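Long-range contacts in superoxide dismutase (Anaplasma phagocytophilum, PDB 3JS4), which probably protects the cell from superoxide, converting the radical anion into oxygen and hydrogen peroxide at a single iron(III) centre: residues A183-A191 and R200-L208; Q106-P117 and F207-L218. One frame throughout, in Å; residues are numbered along the deposited sequence.

Contact 1. Residues A183-A191 and R200-L208. With FE (Fe (III) ion), chain E.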
loop_
_atom_site.group_PDB
_atom_site.type_symbol
_atom_site.label_atom_id
_atom_site.label_comp_id
_atom_site.label_asym_id
_atom_site.label_seq_id
_atom_site.Cartn_x
_atom_site.Cartn_y
_atom_site.Cartn_z
ATOM N N ALA A 183 4.676 -4.690 -0.534
ATOM C CA ALA A 183 4.327 -3.814 0.600
ATOM C C ALA A 183 4.158 -2.392 0.103
ATOM O O ALA A 183 4.752 -2.013 -0.916
ATOM C CB ALA A 183 5.417 -3.864 1.693
ATOM N N THR A 184 3.360 -1.592 0.822
ATOM C CA THR A 184 3.193 -0.201 0.453
ATOM C C THR A 184 3.217 0.696 1.694
ATOM O O THR A 184 2.885 0.270 2.801
ATOM C CB THR A 184 1.894 0.059 -0.389
ATOM O OG1 THR A 184 1.915 1.378 -0.950
ATOM C CG2 THR A 184 0.623 -0.083 0.455
ATOM N N MET A 185 3.614 1.936 1.462
ATOM C CA MET A 185 3.567 3.018 2.422
ATOM C C MET A 185 2.797 4.181 1.786
ATOM O O MET A 185 3.215 4.742 0.756
ATOM C CB MET A 185 4.988 3.463 2.762
ATOM C CG MET A 185 5.028 4.723 3.625
ATOM S SD MET A 185 6.706 5.282 4.007
ATOM C CE MET A 185 7.312 5.814 2.394
ATOM N N ASP A 186 1.657 4.503 2.380
ATOM C CA ASP A 186 0.821 5.644 1.991
ATOM C C ASP A 186 1.596 6.940 2.217
ATOM O O ASP A 186 2.049 7.209 3.347
ATOM C CB ASP A 186 -0.422 5.624 2.909
ATOM C CG ASP A 186 -1.535 6.567 2.467
ATOM O OD1 ASP A 186 -1.362 7.358 1.532
ATOM O OD2 ASP A 186 -2.607 6.528 3.102
ATOM N N VAL A 187 1.771 7.748 1.174
ATOM C CA VAL A 187 2.289 9.105 1.385
ATOM C C VAL A 187 1.305 10.260 1.085
ATOM O O VAL A 187 1.729 11.437 0.991
ATOM C CB VAL A 187 3.705 9.341 0.734
ATOM C CG1 VAL A 187 4.743 8.342 1.329
ATOM C CG2 VAL A 187 3.652 9.283 -0.762
ATOM N N TRP A 188 0.000 9.945 0.982
ATOM C CA TRP A 188 -0.976 11.018 1.046
ATOM C C TRP A 188 -0.727 11.740 2.358
ATOM O O TRP A 188 -0.436 11.099 3.400
ATOM C CB TRP A 188 -2.411 10.498 1.032
ATOM C CG TRP A 188 -2.956 10.055 -0.325
ATOM C CD1 TRP A 188 -2.489 9.026 -1.114
ATOM C CD2 TRP A 188 -4.108 10.578 -0.990
ATOM N NE1 TRP A 188 -3.257 8.910 -2.254
ATOM C CE2 TRP A 188 -4.271 9.835 -2.194
ATOM C CE3 TRP A 188 -5.041 11.589 -0.677
ATOM C CZ2 TRP A 188 -5.313 10.084 -3.099
ATOM C CZ3 TRP A 188 -6.085 11.838 -1.591
ATOM C CH2 TRP A 188 -6.202 11.087 -2.786
ATOM N N GLU A 189 -0.861 13.059 2.346
ATOM C CA GLU A 189 -0.587 13.827 3.562
ATOM C C GLU A 189 -1.411 13.371 4.792
ATOM O O GLU A 189 -0.898 13.377 5.918
ATOM C CB GLU A 189 -0.794 15.313 3.307
ATOM C CG GLU A 189 0.244 15.917 2.326
ATOM C CD GLU A 189 0.105 17.439 2.207
ATOM O OE1 GLU A 189 -0.998 17.909 1.849
ATOM O OE2 GLU A 189 1.108 18.152 2.430
ATOM N N HIS A 190 -2.659 12.950 4.579
ATOM C CA HIS A 190 -3.470 12.446 5.724
ATOM C C HIS A 190 -2.906 11.205 6.413
ATOM O O HIS A 190 -3.328 10.886 7.553
ATOM C CB HIS A 190 -4.937 12.202 5.317
ATOM C CG HIS A 190 -5.118 11.052 4.375
ATOM N ND1 HIS A 190 -5.477 11.217 3.053
ATOM C CD2 HIS A 190 -5.019 9.711 4.575
ATOM C CE1 HIS A 190 -5.566 10.032 2.472
ATOM N NE2 HIS A 190 -5.288 9.102 3.371
ATOM N N ALA A 191 -1.961 10.506 5.763
ATOM C CA ALA A 191 -1.390 9.285 6.363
ATOM C C ALA A 191 -0.544 9.621 7.564
ATOM O O ALA A 191 -0.331 8.779 8.443
ATOM C CB ALA A 191 -0.542 8.498 5.358
ATOM N N ARG A 200 7.364 14.659 6.315
ATOM C CA ARG A 200 7.167 13.351 5.706
ATOM C C ARG A 200 8.362 12.429 5.981
ATOM O O ARG A 200 8.181 11.237 6.239
ATOM C CB ARG A 200 6.894 13.454 4.198
ATOM C CG ARG A 200 6.586 12.107 3.553
ATOM C CD ARG A 200 6.449 12.180 2.044
ATOM N NE ARG A 200 5.245 12.902 1.629
ATOM C CZ ARG A 200 4.883 13.058 0.361
ATOM N NH1 ARG A 200 5.626 12.517 -0.598
ATOM N NH2 ARG A 200 3.771 13.726 0.056
ATOM N N LYS A 201 9.571 12.982 5.958
ATOM C CA LYS A 201 10.757 12.172 6.252
ATOM C C LYS A 201 10.690 11.520 7.627
ATOM O O LYS A 201 11.073 10.369 7.760
ATOM C CB LYS A 201 12.065 12.959 6.127
ATOM C CG LYS A 201 13.291 12.020 6.131
ATOM C CD LYS A 201 14.599 12.744 5.971
ATOM C CE LYS A 201 15.767 11.743 5.811
ATOM N NZ LYS A 201 15.889 10.840 7.016
ATOM N N LYS A 202 10.222 12.253 8.642
ATOM C CA LYS A 202 10.098 11.667 9.977
ATOM C C LYS A 202 9.196 10.448 9.954
ATOM O O LYS A 202 9.535 9.424 10.518
ATOM C CB LYS A 202 9.604 12.677 11.024
ATOM C CG LYS A 202 10.543 12.746 12.181
ATOM C CD LYS A 202 9.994 13.548 13.357
ATOM C CE LYS A 202 10.650 13.076 14.648
ATOM N NZ LYS A 202 10.198 13.866 15.840
ATOM N N TYR A 203 8.059 10.562 9.270
ATOM C CA TYR A 203 7.131 9.433 9.091
ATOM C C TYR A 203 7.751 8.276 8.294
ATOM O O TYR A 203 7.537 7.112 8.627
ATOM C CB TYR A 203 5.842 9.911 8.395
ATOM C CG TYR A 203 5.011 8.843 7.700
ATOM C CD1 TYR A 203 4.236 7.939 8.430
ATOM C CD2 TYR A 203 4.923 8.807 6.318
ATOM C CE1 TYR A 203 3.445 6.976 7.783
ATOM C CE2 TYR A 203 4.149 7.857 5.667
ATOM C CZ TYR A 203 3.396 6.954 6.402
ATOM O OH TYR A 203 2.607 6.012 5.754
ATOM N N ILE A 204 8.499 8.587 7.238
ATOM C CA ILE A 204 9.171 7.525 6.461
ATOM C C ILE A 204 10.217 6.791 7.332
ATOM O O ILE A 204 10.331 5.558 7.279
ATOM C CB ILE A 204 9.818 8.055 5.148
ATOM C CG1 ILE A 204 8.742 8.639 4.223
ATOM C CG2 ILE A 204 10.543 6.910 4.404
ATOM C CD1 ILE A 204 9.293 9.410 3.039
ATOM N N ASP A 205 10.960 7.558 8.132
ATOM C CA ASP A 205 11.941 6.998 9.054
ATOM C C ASP A 205 11.291 6.037 10.018
ATOM O O ASP A 205 11.781 4.925 10.208
ATOM C CB ASP A 205 12.668 8.087 9.838
ATOM C CG ASP A 205 13.593 8.925 8.975
ATOM O OD1 ASP A 205 13.845 8.569 7.801
ATOM O OD2 ASP A 205 14.081 9.953 9.495
ATOM N N VAL A 206 10.179 6.469 10.611
ATOM C CA VAL A 206 9.438 5.656 11.547
ATOM C C VAL A 206 8.874 4.389 10.876
ATOM O O VAL A 206 8.912 3.293 11.456
ATOM C CB VAL A 206 8.332 6.484 12.207
ATOM C CG1 VAL A 206 7.332 5.584 12.877
ATOM C CG2 VAL A 206 8.938 7.448 13.218
ATOM N N PHE A 207 8.360 4.539 9.651
ATOM C CA PHE A 207 7.859 3.380 8.906
ATOM C C PHE A 207 8.924 2.265 8.754
ATOM O O PHE A 207 8.674 1.074 9.030
ATOM C CB PHE A 207 7.354 3.824 7.522
ATOM C CG PHE A 207 6.712 2.706 6.714
ATOM C CD1 PHE A 207 5.350 2.432 6.844
ATOM C CD2 PHE A 207 7.469 1.945 5.830
ATOM C CE1 PHE A 207 4.719 1.407 6.091
ATOM C CE2 PHE A 207 6.862 0.897 5.075
ATOM C CZ PHE A 207 5.486 0.638 5.205
ATOM N N LEU A 208 10.107 2.650 8.309
ATOM C CA LEU A 208 11.186 1.688 8.090
ATOM C C LEU A 208 11.721 1.154 9.410
ATOM O O LEU A 208 12.163 -0.002 9.492
ATOM C CB LEU A 208 12.324 2.356 7.303
ATOM C CG LEU A 208 12.025 2.642 5.818
ATOM C CD1 LEU A 208 13.066 3.612 5.247
ATOM C CD2 LEU A 208 11.973 1.337 4.992
HETATM FE FE FE E . -4.582 7.022 3.005
HETATM O O HOH W 1 -4.434 7.452 0.801
#
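Strand 183-186 and helix 200-208 run nearly antiparallel, at 152° with 10.4 Å between the two axes at their closest, M185 turning toward Y203 and F207 while D186 joins through its carbonyl. M185 covers much of the ground between strand and helix. Its CG stands anti to the backbone N (chi1 172°), which carries CB and SD over one face of the F207 ring: CB lies over the centre, 3.8 Å from the ring centroid, and SD makes a Met-aromatic contact. The turn at chi3 (68°) then lays CE against I204, with CG1 of I204 3.7 Å from CE of M185. A long, flexible thioether suits this place because one unbranched chain can follow both a flat ring and a branched aliphatic group. The Y203 and M185 side chains run antiparallel, CG of M185 beside the Y203 hydroxyl. There OH of Y203 donates to O of D186 at 2.7 Å, in the carbonyl plane and on a lone pair, while Y104 is a second hydrogen-bond partner of the hydroxyl. At the far end the R200 guanidinium lies with one face against V187 CB, its NH1 held by the carbonyls of Q145 and G142. D186 itself turns its carboxylate to the metal: OD2 binds the iron at 2.0 Å, and OD1 accepts from W188 N, 3.0 Å away, closing an Asx turn that steadies the carboxylate. H190 NE2 completes this segment's share of the metal at 2.2 Å from the iron. Y203 is thus a second-shell residue, hydrogen-bonded to the backbone of a ligand that it probably helps to position. With H45, H101 and a water, D186 and H190 form the five-coordinate iron site of the iron/manganese superoxide dismutases.

Contact 2. Residues Q106-P117 and F207-L218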
loop_
_atom_site.group_PDB
_atom_site.type_symbol
_atom_site.label_atom_id
_atom_site.label_comp_id
_atom_site.label_asym_id
_atom_site.label_seq_id
_atom_site.Cartn_x
_atom_site.Cartn_y
_atom_site.Cartn_z
ATOM N N GLN A 106 -1.840 -4.276 5.955
ATOM C CA GLN A 106 -1.114 -5.546 6.022
ATOM C C GLN A 106 0.412 -5.368 5.938
ATOM O O GLN A 106 1.170 -6.264 6.344
ATOM C CB GLN A 106 -1.584 -6.490 4.902
ATOM C CG GLN A 106 -3.080 -6.711 4.872
ATOM C CD GLN A 106 -3.510 -7.603 3.725
ATOM O OE1 GLN A 106 -3.957 -7.115 2.672
ATOM N NE2 GLN A 106 -3.361 -8.917 3.905
ATOM N N SER A 107 0.836 -4.215 5.417
ATOM C CA SER A 107 2.236 -3.870 5.211
ATOM C C SER A 107 2.910 -3.363 6.496
ATOM O O SER A 107 4.069 -2.955 6.479
ATOM C CB SER A 107 2.339 -2.810 4.103
ATOM O OG SER A 107 1.986 -3.380 2.829
ATOM N N MET A 108 2.181 -3.365 7.605
ATOM C CA MET A 108 2.727 -2.903 8.870
ATOM C C MET A 108 2.290 -3.900 9.939
ATOM O O MET A 108 1.355 -4.662 9.723
ATOM C CB MET A 108 2.187 -1.509 9.218
ATOM C CG MET A 108 2.455 -0.421 8.150
ATOM S SD MET A 108 1.909 1.236 8.631
ATOM C CE MET A 108 0.113 1.108 8.426
ATOM N N LYS A 109 2.990 -3.893 11.075
ATOM C CA LYS A 109 2.572 -4.634 12.271
ATOM C C LYS A 109 3.130 -3.949 13.516
ATOM O O LYS A 109 4.082 -3.171 13.420
ATOM C CB LYS A 109 3.037 -6.099 12.211
ATOM C CG LYS A 109 4.562 -6.319 12.180
ATOM C CD LYS A 109 4.869 -7.818 12.303
ATOM C CE LYS A 109 6.369 -8.071 12.393
ATOM N NZ LYS A 109 6.621 -9.482 12.723
ATOM N N PRO A 110 2.542 -4.230 14.694
ATOM C CA PRO A 110 3.228 -3.814 15.924
ATOM C C PRO A 110 4.596 -4.500 15.990
ATOM O O PRO A 110 4.728 -5.643 15.532
ATOM C CB PRO A 110 2.313 -4.356 17.047
ATOM C CG PRO A 110 0.987 -4.524 16.431
ATOM C CD PRO A 110 1.223 -4.837 14.964
ATOM N N ASN A 111 5.615 -3.815 16.507
ATOM C CA ASN A 111 6.960 -4.399 16.526
ATOM C C ASN A 111 7.478 -4.753 15.127
ATOM O O ASN A 111 8.207 -5.727 14.959
ATOM C CB ASN A 111 6.999 -5.639 17.445
ATOM C CG ASN A 111 6.782 -5.290 18.915
ATOM O OD1 ASN A 111 7.605 -4.596 19.518
ATOM N ND2 ASN A 111 5.672 -5.776 19.505
ATOM N N GLY A 112 7.097 -3.960 14.127
ATOM C CA GLY A 112 7.615 -4.103 12.766
ATOM C C GLY A 112 8.919 -3.354 12.527
ATOM O O GLY A 112 9.605 -2.941 13.468
ATOM N N GLY A 113 9.270 -3.180 11.264
ATOM C CA GLY A 113 10.485 -2.465 10.905
ATOM C C GLY A 113 11.745 -3.264 11.161
ATOM O O GLY A 113 11.686 -4.472 11.381
ATOM N N GLY A 114 12.888 -2.580 11.124
ATOM C CA GLY A 114 14.178 -3.195 11.426
ATOM C C GLY A 114 14.697 -3.961 10.217
ATOM O O GLY A 114 14.233 -3.747 9.081
ATOM N N ASN A 115 15.664 -4.841 10.462
ATOM C CA ASN A 115 16.315 -5.616 9.404
ATOM C C ASN A 115 15.430 -6.741 8.864
ATOM O O ASN A 115 14.632 -7.317 9.610
ATOM C CB ASN A 115 17.682 -6.140 9.883
ATOM C CG ASN A 115 18.665 -5.002 10.208
ATOM O OD1 ASN A 115 18.624 -3.945 9.581
ATOM N ND2 ASN A 115 19.548 -5.220 11.188
ATOM N N PRO A 116 15.550 -7.046 7.558
ATOM C CA PRO A 116 14.774 -8.150 6.999
ATOM C C PRO A 116 15.210 -9.509 7.578
ATOM O O PRO A 116 16.364 -9.673 7.974
ATOM C CB PRO A 116 15.057 -8.065 5.496
ATOM C CG PRO A 116 16.339 -7.281 5.379
ATOM C CD PRO A 116 16.343 -6.337 6.537
ATOM N N PRO A 117 14.284 -10.476 7.637
ATOM C CA PRO A 117 14.662 -11.827 8.043
ATOM C C PRO A 117 15.739 -12.424 7.117
ATOM O O PRO A 117 15.885 -11.986 5.963
ATOM C CB PRO A 117 13.351 -12.617 7.918
ATOM C CG PRO A 117 12.563 -11.876 6.871
ATOM C CD PRO A 117 12.902 -10.415 7.115
ATOM N N PHE A 207 8.360 4.539 9.651
ATOM C CA PHE A 207 7.859 3.380 8.906
ATOM C C PHE A 207 8.924 2.265 8.754
ATOM O O PHE A 207 8.674 1.074 9.030
ATOM C CB PHE A 207 7.354 3.824 7.522
ATOM C CG PHE A 207 6.712 2.706 6.714
ATOM C CD1 PHE A 207 5.350 2.432 6.844
ATOM C CD2 PHE A 207 7.469 1.945 5.830
ATOM C CE1 PHE A 207 4.719 1.407 6.091
ATOM C CE2 PHE A 207 6.862 0.897 5.075
ATOM C CZ PHE A 207 5.486 0.638 5.205
ATOM N N LEU A 208 10.107 2.650 8.309
ATOM C CA LEU A 208 11.186 1.688 8.090
ATOM C C LEU A 208 11.721 1.154 9.410
ATOM O O LEU A 208 12.163 -0.002 9.492
ATOM C CB LEU A 208 12.324 2.356 7.303
ATOM C CG LEU A 208 12.025 2.642 5.818
ATOM C CD1 LEU A 208 13.066 3.612 5.247
ATOM C CD2 LEU A 208 11.973 1.337 4.992
ATOM N N GLU A 209 11.712 2.005 10.440
ATOM C CA GLU A 209 12.349 1.658 11.716
ATOM C C GLU A 209 11.499 0.738 12.587
ATOM O O GLU A 209 12.050 -0.118 13.292
ATOM C CB GLU A 209 12.735 2.925 12.504
ATOM C CG GLU A 209 14.091 3.500 12.060
ATOM C CD GLU A 209 14.319 4.943 12.479
ATOM O OE1 GLU A 209 13.701 5.395 13.466
ATOM O OE2 GLU A 209 15.123 5.637 11.822
ATOM N N HIS A 210 10.175 0.928 12.537
ATOM C CA HIS A 210 9.263 0.286 13.488
ATOM C C HIS A 210 7.959 -0.286 12.937
ATOM O O HIS A 210 7.249 -0.952 13.680
ATOM C CB HIS A 210 8.961 1.233 14.663
ATOM C CG HIS A 210 10.161 1.520 15.513
ATOM N ND1 HIS A 210 10.740 0.566 16.323
ATOM C CD2 HIS A 210 10.921 2.636 15.647
ATOM C CE1 HIS A 210 11.799 1.083 16.926
ATOM N NE2 HIS A 210 11.921 2.338 16.548
ATOM N N LEU A 211 7.658 -0.056 11.653
ATOM C CA LEU A 211 6.360 -0.481 11.092
ATOM C C LEU A 211 6.391 -1.564 10.008
ATOM O O LEU A 211 5.579 -2.487 10.064
ATOM C CB LEU A 211 5.563 0.721 10.588
ATOM C CG LEU A 211 5.100 1.722 11.666
ATOM C CD1 LEU A 211 4.572 2.975 10.961
ATOM C CD2 LEU A 211 4.030 1.136 12.571
ATOM N N LEU A 212 7.303 -1.453 9.032
ATOM C CA LEU A 212 7.290 -2.346 7.859
ATOM C C LEU A 212 7.170 -3.810 8.280
ATOM O O LEU A 212 7.936 -4.277 9.116
ATOM C CB LEU A 212 8.555 -2.183 6.997
ATOM C CG LEU A 212 8.796 -3.043 5.753
ATOM C CD1 LEU A 212 7.642 -2.985 4.695
ATOM C CD2 LEU A 212 10.121 -2.598 5.111
ATOM N N ASN A 213 6.239 -4.529 7.662
ATOM C CA ASN A 213 5.998 -5.913 8.006
ATOM C C ASN A 213 6.704 -6.837 7.019
ATOM O O ASN A 213 6.194 -7.120 5.919
ATOM C CB ASN A 213 4.493 -6.181 8.010
ATOM C CG ASN A 213 4.132 -7.559 8.543
ATOM O OD1 ASN A 213 4.995 -8.434 8.761
ATOM N ND2 ASN A 213 2.836 -7.759 8.772
ATOM N N TRP A 214 7.883 -7.304 7.422
ATOM C CA TRP A 214 8.663 -8.194 6.578
ATOM C C TRP A 214 8.006 -9.568 6.431
ATOM O O TRP A 214 8.233 -10.241 5.439
ATOM C CB TRP A 214 10.078 -8.359 7.123
ATOM C CG TRP A 214 10.992 -7.191 6.957
ATOM C CD1 TRP A 214 11.554 -6.446 7.962
ATOM C CD2 TRP A 214 11.494 -6.645 5.726
ATOM N NE1 TRP A 214 12.374 -5.470 7.433
ATOM C CE2 TRP A 214 12.347 -5.561 6.065
ATOM C CE3 TRP A 214 11.295 -6.955 4.371
ATOM C CZ2 TRP A 214 12.998 -4.785 5.100
ATOM C CZ3 TRP A 214 11.947 -6.180 3.401
ATOM C CH2 TRP A 214 12.797 -5.121 3.771
ATOM N N ASP A 215 7.213 -9.998 7.417
ATOM C CA ASP A 215 6.492 -11.281 7.290
ATOM C C ASP A 215 5.521 -11.222 6.105
ATOM O O ASP A 215 5.303 -12.225 5.413
ATOM C CB ASP A 215 5.694 -11.645 8.556
ATOM C CG ASP A 215 6.533 -11.588 9.839
ATOM O OD1 ASP A 215 7.775 -11.757 9.760
ATOM O OD2 ASP A 215 5.938 -11.363 10.930
ATOM N N PHE A 216 4.915 -10.052 5.892
ATOM C CA PHE A 216 3.996 -9.885 4.770
ATOM C C PHE A 216 4.748 -10.004 3.431
ATOM O O PHE A 216 4.378 -10.810 2.571
ATOM C CB PHE A 216 3.211 -8.571 4.891
ATOM C CG PHE A 216 2.099 -8.418 3.875
ATOM C CD1 PHE A 216 1.018 -9.305 3.859
ATOM C CD2 PHE A 216 2.129 -7.376 2.949
ATOM C CE1 PHE A 216 -0.019 -9.154 2.926
ATOM C CE2 PHE A 216 1.112 -7.212 2.021
ATOM C CZ PHE A 216 0.035 -8.091 2.002
ATOM N N VAL A 217 5.804 -9.212 3.269
ATOM C CA VAL A 217 6.681 -9.255 2.102
ATOM C C VAL A 217 7.131 -10.675 1.749
ATOM O O VAL A 217 6.930 -11.137 0.612
ATOM C CB VAL A 217 7.931 -8.388 2.350
ATOM C CG1 VAL A 217 8.837 -8.397 1.128
ATOM C CG2 VAL A 217 7.523 -6.960 2.720
ATOM N N LEU A 218 7.741 -11.350 2.729
ATOM C CA LEU A 218 8.223 -12.720 2.568
ATOM C C LEU A 218 7.115 -13.669 2.168
ATOM O O LEU A 218 7.260 -14.420 1.193
ATOM C CB LEU A 218 8.910 -13.210 3.854
ATOM C CG LEU A 218 9.486 -14.626 3.875
ATOM C CD1 LEU A 218 10.546 -14.830 2.779
ATOM C CD2 LEU A 218 10.057 -14.968 5.270
HETATM O O HOH W 2 5.519 -0.889 15.907
HETATM O O HOH W 3 9.610 -2.101 16.020
HETATM O O HOH W 4 12.788 -1.809 7.582
#
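M108 pairs with L212 in a single beta bridge, the centre of a contact in which the irregular linker between helices 89-106 and 118-128 lies along the break between helices 200-211 and 214-223. K109 N donates to L211 O at 3.1 Å, and N213 N to S107 O at 2.9 Å. Farther along, G113 N reaches L212 O at 2.8 Å in a nearly straight bond (169°), and G114 N donates to L208 O. Glycine suits this run: G112 lies against the L211 and L212 carbonyls and G113 against the chain from L208 to H210, leaving room for no side chain, and G113 and G114 have positive phi. Water joins further polar groups: one molecule accepts from N111 N and donates to H210 O, another donates to G112 O and lies at the edge of the H210 imidazole, and a third lies between G114 O and L208 O. N213 is the N-cap of helix 214-218, its OD1 accepting weakly from the amides of D215 and F216, while ND2 gives a weak bond to Q106 O. K109 has CG between its backbone N and carbonyl carbon (chi1 63°) and then extends, so CD passes N213 OD1 and NZ meets D215 OD2 in a 2.7 Å salt bridge. The apolar part has M108 CG on F207 CE1, SD on L211, and CB of Q106 over a face of F216. W214 is held between L212 CD2 on one face and P116 CB over the centre of the other. Its indole N-H is spent in the ring plane, where NE1 donates to G114 O at 3.0 Å.

In the fold
The two contacts have centres about 13 Å apart and meet on helix 200-211, sharing F207 and L208. Along the chain, linker 106-117 comes first, then strand and turn 183-191, and finally helix 200-211, which both use, with contact 2 running on to 218; contact 1 thus falls within the long excursion that contact 2 brings back together. They also touch directly: S107 OG, hydrogen-bonded to F103 O of helix 89-106, lies 3.0 Å from T184 N, a probable hydrogen bond. The linker leaving iron-bearing helix 89-106, the edge strand 179-186 of the antiparallel sheet and the C-terminal helices are thereby joined, linking the alpha-hairpin and C-terminal parts that each supply two iron ligands.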